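Inositol monophosphatase family protein (Staphylococcus aureus, PDB 5I3S) probably hydrolyses phosphate esters of inositol or related sugar phosphates in a metal-dependent reaction. Local coordinates at residues Q61-E66 against V79-P84; P162-I167 against D260-L265. All blocks are in the same frame, centred on the assembly; numbering follows the deposited sequence.

Contact 1: residues Q61-E66 against V79-P84; sequences QVLGEE and VWVVDP
Q61-G64 lies beside V79-D83 as the parallel edge pair of the large sheet in the sugar phosphatase fold, and the strands lead into two family motifs, GEE from G64 and DPIDGT from D83. The backbones are knitted together in alternation. W80 N gives to Q61 O, then L63 N to W80 O at 2.7 Å. V82 N returns to L63 O at 2.9 Å. The last bond, E65 N to V82 O, is longer at 3.2 Å but nearly along the C=O axis, and it holds the chain just where the first strand ends. V62, W80 and V82 share one face, W80 running on under helix 2-24. On the other face L63 and V81 lie side by side, L63 CD2 to V81 CG2 at 4.0 Å, and V81 also meets helix 206-218.

E65 is the side chain to follow. Its CB passes D83 OD1 at 3.7 Å and also brushes the ring of P84. With CG anti to the backbone N (chi1 172°), the chain continues across the D83 carboxylate, E65 CG to D83 OD1 3.6 Å, and a bend at chi2 (-78°) then turns the acid toward the proline. By analogy with family members, E65 and D83 probably belong to the metal site; D42, D86 and D208 add further carboxylates nearby. D83 OD1 also takes a weak hydrogen bond from I85 N. At the tip, E65 OE1 rests against P84 CG at 3.7 Å.

Contact 2: residues P162-I167 against D260-L265; sequences PILGEI and DALIQL
This is apolar helix-to-helix packing near the periphery of the chain: the first turn of helix 164-174, with I163 just ahead of it, meets the C-terminal helix 259-270. Methyl groups do most of the touching. L265 and L164 make the closest approach, L265 CD1 to L164 CD1 at 3.8 Å, their side chains crossing at a slant. L265 loses more surface here than any other residue of the pair. Its CG stands beside its own backbone N (chi1 -70°), which sends CD1 over the start of the opposing helix, close to both CB and the backbone N of L164. The same L164 CD1 also reaches L262 CD2, more loosely, at 4.4 Å.

One turn away, the small A261 lets two isoleucines come in close. I163 CG2 lies 3.9 Å from A261 CB, and I167 CD1 approaches that same methyl carbon at 4.2 Å. I167 CD1 thus faces both A261 and L262, reaching L262 CG at 4.4 Å. Behind them L255 of helix 244-255 touches both I167 and L262, closing the buried side, while I163 marks the open side.

The backbone explains how I163 gets there. It is the central residue of a classic gamma turn (phi 69°, psi -60°), closed by L164 N to P162 O at 2.7 Å. As the N-cap residue it also begins the helix, I167 N bonding to I163 O. The arrangement is one of apolar side chains packing between two helices, joining the start of helix 164-174 to helix 259-270, probably in the outer helical layer beside the five-stranded sheet of the layered alpha-beta-alpha-beta-alpha sugar phosphatase fold.

In the fold
The two contacts lie far apart, with centres 30 Å apart and nearest atoms about 20 Å apart, and both segments of contact 1 precede both of contact 2 in the sequence. Contact 1 belongs to the seven-stranded sheet and places acidic residues where the family's metal-dependent site is expected. Contact 2 joins surface helices in the half of the chain with the five-stranded sheet, and offers no polar groups to that site. Helix 206-218, probably in the layer between the two sheets, comes late in the sequence yet brings W207 and D208 to contact 1. Neither contact is touched by the second chain of the assembly.

Contact 1: residues Q61-E66 against V79-P84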
ATOM      1  N   GLN A  61      -7.780  31.754 -10.057  1.00 35.63           N
ATOM      2  CA  GLN A  61      -7.611  31.612  -8.629  1.00 33.90           C
ATOM      3  C   GLN A  61      -6.961  30.245  -8.356  1.00 28.68           C
ATOM      4  O   GLN A  61      -7.200  29.272  -9.083  1.00 24.84           O
ATOM      5  CB  GLN A  61      -8.973  31.692  -7.939  1.00 37.45           C
ATOM      6  CG  GLN A  61      -9.945  32.753  -8.465  1.00 38.28           C
ATOM      7  CD  GLN A  61     -10.927  33.169  -7.380  1.00 41.44           C
ATOM      8  OE1 GLN A  61     -10.549  33.853  -6.413  1.00 42.25           O
ATOM      9  NE2 GLN A  61     -12.191  32.757  -7.521  1.00 43.58           N
ATOM     10  N   VAL A  62      -6.157  30.198  -7.304  1.00 29.16           N
ATOM     11  CA  VAL A  62      -5.418  29.009  -6.882  1.00 29.21           C
ATOM     12  C   VAL A  62      -5.788  28.682  -5.422  1.00 29.90           C
ATOM     13  O   VAL A  62      -5.442  29.442  -4.502  1.00 28.86           O
ATOM     14  CB  VAL A  62      -3.896  29.239  -7.015  1.00 28.39           C
ATOM     15  CG1 VAL A  62      -3.078  28.090  -6.392  1.00 28.66           C
ATOM     16  CG2 VAL A  62      -3.539  29.401  -8.482  1.00 28.14           C
ATOM     17  N   LEU A  63      -6.507  27.575  -5.219  1.00 28.80           N
ATOM     18  CA  LEU A  63      -6.769  27.052  -3.867  1.00 28.74           C
ATOM     19  C   LEU A  63      -5.728  26.003  -3.535  1.00 30.26           C
ATOM     20  O   LEU A  63      -5.742  24.905  -4.077  1.00 27.61           O
ATOM     21  CB  LEU A  63      -8.157  26.461  -3.773  1.00 28.07           C
ATOM     22  CG  LEU A  63      -8.551  25.786  -2.465  1.00 28.35           C
ATOM     23  CD1 LEU A  63      -8.563  26.799  -1.336  1.00 31.00           C
ATOM     24  CD2 LEU A  63      -9.910  25.101  -2.559  1.00 27.85           C
ATOM     25  N   GLY A  64      -4.813  26.340  -2.639  1.00 32.56           N
ATOM     26  CA  GLY A  64      -3.656  25.492  -2.399  1.00 34.41           C
ATOM     27  C   GLY A  64      -3.357  25.054  -0.966  1.00 37.11           C
ATOM     28  O   GLY A  64      -3.710  25.740   0.015  1.00 36.81           O
ATOM     29  N   GLU A  65      -2.657  23.913  -0.885  1.00 36.07           N
ATOM     30  CA  GLU A  65      -2.335  23.251   0.364  1.00 38.86           C
ATOM     31  C   GLU A  65      -1.389  24.138   1.134  1.00 40.07           C
ATOM     32  O   GLU A  65      -1.617  24.389   2.315  1.00 39.19           O
ATOM     33  CB  GLU A  65      -1.740  21.849   0.105  1.00 37.22           C
ATOM     34  CG  GLU A  65      -1.177  21.093   1.333  1.00 37.22           C
ATOM     35  CD  GLU A  65       0.217  21.578   1.793  1.00 38.15           C
ATOM     36  OE1 GLU A  65       1.020  22.066   0.972  1.00 35.63           O
ATOM     37  OE2 GLU A  65       0.521  21.491   3.002  1.00 41.16           O
ATOM     38  N   GLU A  66      -0.354  24.619   0.441  1.00 42.74           N
ATOM     39  CA  GLU A  66       0.643  25.540   1.013  1.00 49.66           C
ATOM     40  C   GLU A  66       0.060  26.943   1.400  1.00 49.30           C
ATOM     41  O   GLU A  66       0.784  27.777   1.960  1.00 47.67           O
ATOM     42  CB  GLU A  66       1.879  25.659   0.070  1.00 55.15           C
ATOM     43  CG  GLU A  66       3.233  25.843   0.757  1.00 61.19           C
ATOM     44  CD  GLU A  66       3.856  24.558   1.345  1.00 68.10           C
ATOM     45  OE1 GLU A  66       3.197  23.490   1.422  1.00 71.88           O
ATOM     46  OE2 GLU A  66       5.048  24.615   1.750  1.00 73.21           O
ATOM     47  N   VAL A  79     -10.690  28.057 -11.011  1.00 28.13           N
ATOM     48  CA  VAL A  79     -10.007  27.727  -9.775  1.00 31.05           C
ATOM     49  C   VAL A  79      -9.141  26.468  -9.882  1.00 30.47           C
ATOM     50  O   VAL A  79      -9.646  25.408 -10.217  1.00 26.89           O
ATOM     51  CB  VAL A  79     -11.013  27.584  -8.626  1.00 32.84           C
ATOM     52  CG1 VAL A  79     -10.306  27.230  -7.333  1.00 32.52           C
ATOM     53  CG2 VAL A  79     -11.759  28.902  -8.473  1.00 34.39           C
ATOM     54  N   TRP A  80      -7.844  26.633  -9.569  1.00 29.44           N
ATOM     55  CA  TRP A  80      -6.854  25.556  -9.563  1.00 29.46           C
ATOM     56  C   TRP A  80      -6.760  25.091  -8.132  1.00 27.14           C
ATOM     57  O   TRP A  80      -6.385  25.889  -7.262  1.00 26.68           O
ATOM     58  CB  TRP A  80      -5.469  26.061 -10.035  1.00 28.38           C
ATOM     59  CG  TRP A  80      -5.398  26.343 -11.541  1.00 29.94           C
ATOM     60  CD1 TRP A  80      -6.165  27.202 -12.236  1.00 30.16           C
ATOM     61  CD2 TRP A  80      -4.523  25.732 -12.505  1.00 32.05           C
ATOM     62  NE1 TRP A  80      -5.817  27.201 -13.558  1.00 30.28           N
ATOM     63  CE2 TRP A  80      -4.814  26.307 -13.753  1.00 32.24           C
ATOM     64  CE3 TRP A  80      -3.499  24.778 -12.425  1.00 31.22           C
ATOM     65  CZ2 TRP A  80      -4.134  25.961 -14.917  1.00 32.88           C
ATOM     66  CZ3 TRP A  80      -2.831  24.425 -13.581  1.00 33.29           C
ATOM     67  CH2 TRP A  80      -3.156  25.004 -14.813  1.00 34.00           C
ATOM     68  N   VAL A  81      -7.085  23.830  -7.860  1.00 22.80           N
ATOM     69  CA  VAL A  81      -6.914  23.352  -6.474  1.00 23.69           C
ATOM     70  C   VAL A  81      -5.756  22.354  -6.389  1.00 22.69           C
ATOM     71  O   VAL A  81      -5.841  21.254  -6.938  1.00 22.61           O
ATOM     72  CB  VAL A  81      -8.261  22.969  -5.768  1.00 23.08           C
ATOM     73  CG1 VAL A  81      -9.255  22.386  -6.718  1.00 24.61           C
ATOM     74  CG2 VAL A  81      -8.078  22.097  -4.552  1.00 22.29           C
ATOM     75  N   VAL A  82      -4.664  22.766  -5.739  1.00 22.55           N
ATOM     76  CA  VAL A  82      -3.422  22.027  -5.872  1.00 24.68           C
ATOM     77  C   VAL A  82      -2.883  21.500  -4.555  1.00 25.30           C
ATOM     78  O   VAL A  82      -2.826  22.245  -3.571  1.00 22.72           O
ATOM     79  CB  VAL A  82      -2.339  22.762  -6.762  1.00 26.05           C
ATOM     80  CG1 VAL A  82      -2.764  24.119  -7.256  1.00 25.84           C
ATOM     81  CG2 VAL A  82      -0.924  22.773  -6.184  1.00 26.84           C
ATOM     82  N   ASP A  83      -2.490  20.214  -4.551  1.00 25.36           N
ATOM     83  CA  ASP A  83      -1.598  19.679  -3.504  1.00 26.28           C
ATOM     84  C   ASP A  83      -0.223  19.408  -4.141  1.00 24.76           C
ATOM     85  O   ASP A  83      -0.055  18.445  -4.926  1.00 25.06           O
ATOM     86  CB  ASP A  83      -2.155  18.413  -2.822  1.00 27.44           C
ATOM     87  CG  ASP A  83      -1.429  18.094  -1.479  1.00 28.69           C
ATOM     88  OD1 ASP A  83      -0.380  18.692  -1.205  1.00 29.89           O
ATOM     89  OD2 ASP A  83      -1.877  17.211  -0.716  1.00 29.77           O
ATOM     90  N   PRO A  84       0.744  20.278  -3.858  1.00 23.25           N
ATOM     91  CA  PRO A  84       2.124  20.071  -4.326  1.00 22.42           C
ATOM     92  C   PRO A  84       2.662  18.684  -3.992  1.00 21.55           C
ATOM     93  O   PRO A  84       3.208  18.074  -4.885  1.00 21.57           O
ATOM     94  CB  PRO A  84       2.918  21.199  -3.631  1.00 22.78           C
ATOM     95  CG  PRO A  84       1.992  21.692  -2.572  1.00 24.61           C
ATOM     96  CD  PRO A  84       0.632  21.575  -3.173  1.00 24.62           C
TER

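Contact 2: residues P162-I167 against D260-L265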
ATOM      1  N   PRO A 162     -12.661   6.392  18.817  1.00 37.47           N
ATOM      2  CA  PRO A 162     -13.977   6.192  19.379  1.00 38.91           C
ATOM      3  C   PRO A 162     -15.084   6.428  18.350  1.00 36.85           C
ATOM      4  O   PRO A 162     -15.014   7.366  17.537  1.00 37.78           O
ATOM      5  CB  PRO A 162     -14.045   7.242  20.505  1.00 41.39           C
ATOM      6  CG  PRO A 162     -12.628   7.654  20.763  1.00 42.29           C
ATOM      7  CD  PRO A 162     -12.007   7.582  19.402  1.00 43.52           C
ATOM      8  N   ILE A 163     -16.076   5.548  18.389  1.00 37.56           N
ATOM      9  CA  ILE A 163     -17.270   5.561  17.510  1.00 39.92           C
ATOM     10  C   ILE A 163     -16.941   5.236  16.059  1.00 34.37           C
ATOM     11  O   ILE A 163     -17.465   4.284  15.498  1.00 37.72           O
ATOM     12  CB  ILE A 163     -18.139   6.861  17.606  1.00 43.48           C
ATOM     13  CG1 ILE A 163     -18.437   7.221  19.077  1.00 45.20           C
ATOM     14  CG2 ILE A 163     -19.493   6.661  16.908  1.00 40.34           C
ATOM     15  CD1 ILE A 163     -17.387   8.057  19.764  1.00 43.86           C
ATOM     16  N   LEU A 164     -16.107   6.047  15.453  1.00 32.81           N
ATOM     17  CA  LEU A 164     -15.616   5.781  14.106  1.00 37.19           C
ATOM     18  C   LEU A 164     -15.080   4.338  13.957  1.00 35.10           C
ATOM     19  O   LEU A 164     -15.463   3.617  13.042  1.00 33.04           O
ATOM     20  CB  LEU A 164     -14.511   6.790  13.788  1.00 39.62           C
ATOM     21  CG  LEU A 164     -14.277   7.198  12.350  1.00 41.78           C
ATOM     22  CD1 LEU A 164     -15.598   7.411  11.591  1.00 41.21           C
ATOM     23  CD2 LEU A 164     -13.428   8.462  12.398  1.00 39.73           C
ATOM     24  N   GLY A 165     -14.234   3.930  14.907  1.00 32.32           N
ATOM     25  CA  GLY A 165     -13.761   2.555  15.006  1.00 29.87           C
ATOM     26  C   GLY A 165     -14.843   1.519  14.836  1.00 29.86           C
ATOM     27  O   GLY A 165     -14.755   0.687  13.935  1.00 25.68           O
ATOM     28  N   GLU A 166     -15.892   1.609  15.654  1.00 31.01           N
ATOM     29  CA  GLU A 166     -16.912   0.564  15.686  1.00 34.77           C
ATOM     30  C   GLU A 166     -17.659   0.504  14.376  1.00 34.04           C
ATOM     31  O   GLU A 166     -17.909  -0.576  13.836  1.00 40.13           O
ATOM     32  CB  GLU A 166     -17.911   0.743  16.852  1.00 39.96           C
ATOM     33  CG  GLU A 166     -17.523   0.047  18.151  1.00 46.24           C
ATOM     34  CD  GLU A 166     -17.377  -1.468  18.008  1.00 50.55           C
ATOM     35  OE1 GLU A 166     -16.239  -1.979  18.130  1.00 52.98           O
ATOM     36  OE2 GLU A 166     -18.392  -2.149  17.763  1.00 55.16           O
ATOM     37  N   ILE A 167     -17.952   1.680  13.847  1.00 30.72           N
ATOM     38  CA  ILE A 167     -18.620   1.828  12.564  1.00 28.00           C
ATOM     39  C   ILE A 167     -17.781   1.295  11.415  1.00 27.17           C
ATOM     40  O   ILE A 167     -18.276   0.473  10.650  1.00 28.21           O
ATOM     41  CB  ILE A 167     -19.028   3.290  12.355  1.00 27.22           C
ATOM     42  CG1 ILE A 167     -20.053   3.689  13.442  1.00 25.50           C
ATOM     43  CG2 ILE A 167     -19.604   3.486  10.978  1.00 26.43           C
ATOM     44  CD1 ILE A 167     -20.199   5.186  13.625  1.00 26.02           C
ATOM     45  N   ASP A 260     -26.799   8.866  12.684  1.00 26.12           N
ATOM     46  CA  ASP A 260     -26.840   9.929  13.740  1.00 27.24           C
ATOM     47  C   ASP A 260     -25.462  10.114  14.427  1.00 24.91           C
ATOM     48  O   ASP A 260     -25.014  11.226  14.646  1.00 26.82           O
ATOM     49  CB  ASP A 260     -27.938   9.633  14.782  1.00 27.52           C
ATOM     50  CG  ASP A 260     -29.368   9.764  14.223  1.00 29.30           C
ATOM     51  OD1 ASP A 260     -30.189   8.897  14.573  1.00 31.53           O
ATOM     52  OD2 ASP A 260     -29.694  10.711  13.453  1.00 31.20           O
ATOM     53  N   ALA A 261     -24.792   9.008  14.702  1.00 21.67           N
ATOM     54  CA  ALA A 261     -23.442   9.014  15.211  1.00 21.29           C
ATOM     55  C   ALA A 261     -22.466   9.629  14.196  1.00 21.97           C
ATOM     56  O   ALA A 261     -21.620  10.448  14.583  1.00 22.75           O
ATOM     57  CB  ALA A 261     -23.034   7.601  15.615  1.00 20.54           C
ATOM     58  N   LEU A 262     -22.588   9.276  12.906  1.00 21.42           N
ATOM     59  CA  LEU A 262     -21.765   9.926  11.883  1.00 23.00           C
ATOM     60  C   LEU A 262     -22.087  11.420  11.767  1.00 23.41           C
ATOM     61  O   LEU A 262     -21.146  12.248  11.612  1.00 21.38           O
ATOM     62  CB  LEU A 262     -21.916   9.267  10.504  1.00 24.02           C
ATOM     63  CG  LEU A 262     -21.292   7.886  10.351  1.00 24.66           C
ATOM     64  CD1 LEU A 262     -21.856   7.210   9.119  1.00 25.02           C
ATOM     65  CD2 LEU A 262     -19.790   7.995  10.237  1.00 24.76           C
ATOM     66  N   ILE A 263     -23.379  11.800  11.885  1.00 22.47           N
ATOM     67  CA  ILE A 263     -23.707  13.267  11.859  1.00 23.48           C
ATOM     68  C   ILE A 263     -23.009  14.008  12.978  1.00 22.56           C
ATOM     69  O   ILE A 263     -22.437  15.101  12.766  1.00 20.44           O
ATOM     70  CB  ILE A 263     -25.228  13.567  11.909  1.00 23.51           C
ATOM     71  CG1 ILE A 263     -25.884  13.175  10.567  1.00 22.89           C
ATOM     72  CG2 ILE A 263     -25.512  15.017  12.218  1.00 21.94           C
ATOM     73  CD1 ILE A 263     -27.295  12.706  10.789  1.00 23.38           C
ATOM     74  N   GLN A 264     -23.038  13.404  14.162  1.00 23.64           N
ATOM     75  CA  GLN A 264     -22.460  14.051  15.321  1.00 27.77           C
ATOM     76  C   GLN A 264     -20.939  14.214  15.136  1.00 28.26           C
ATOM     77  O   GLN A 264     -20.427  15.288  15.356  1.00 25.82           O
ATOM     78  CB  GLN A 264     -22.787  13.313  16.612  1.00 31.64           C
ATOM     79  CG  GLN A 264     -22.012  13.868  17.804  1.00 36.39           C
ATOM     80  CD  GLN A 264     -22.730  13.645  19.119  1.00 46.43           C
ATOM     81  OE1 GLN A 264     -23.861  14.128  19.317  1.00 53.45           O
ATOM     82  NE2 GLN A 264     -22.084  12.915  20.036  1.00 48.09           N
ATOM     83  N   LEU A 265     -20.245  13.143  14.728  1.00 30.30           N
ATOM     84  CA  LEU A 265     -18.815  13.217  14.378  1.00 29.51           C
ATOM     85  C   LEU A 265     -18.536  14.315  13.382  1.00 28.53           C
ATOM     86  O   LEU A 265     -17.664  15.206  13.597  1.00 28.76           O
ATOM     87  CB  LEU A 265     -18.324  11.894  13.795  1.00 29.48           C
ATOM     88  CG  LEU A 265     -18.218  10.712  14.764  1.00 29.66           C
ATOM     89  CD1 LEU A 265     -17.658   9.555  13.982  1.00 29.98           C
ATOM     90  CD2 LEU A 265     -17.344  11.012  15.983  1.00 31.33           C
TER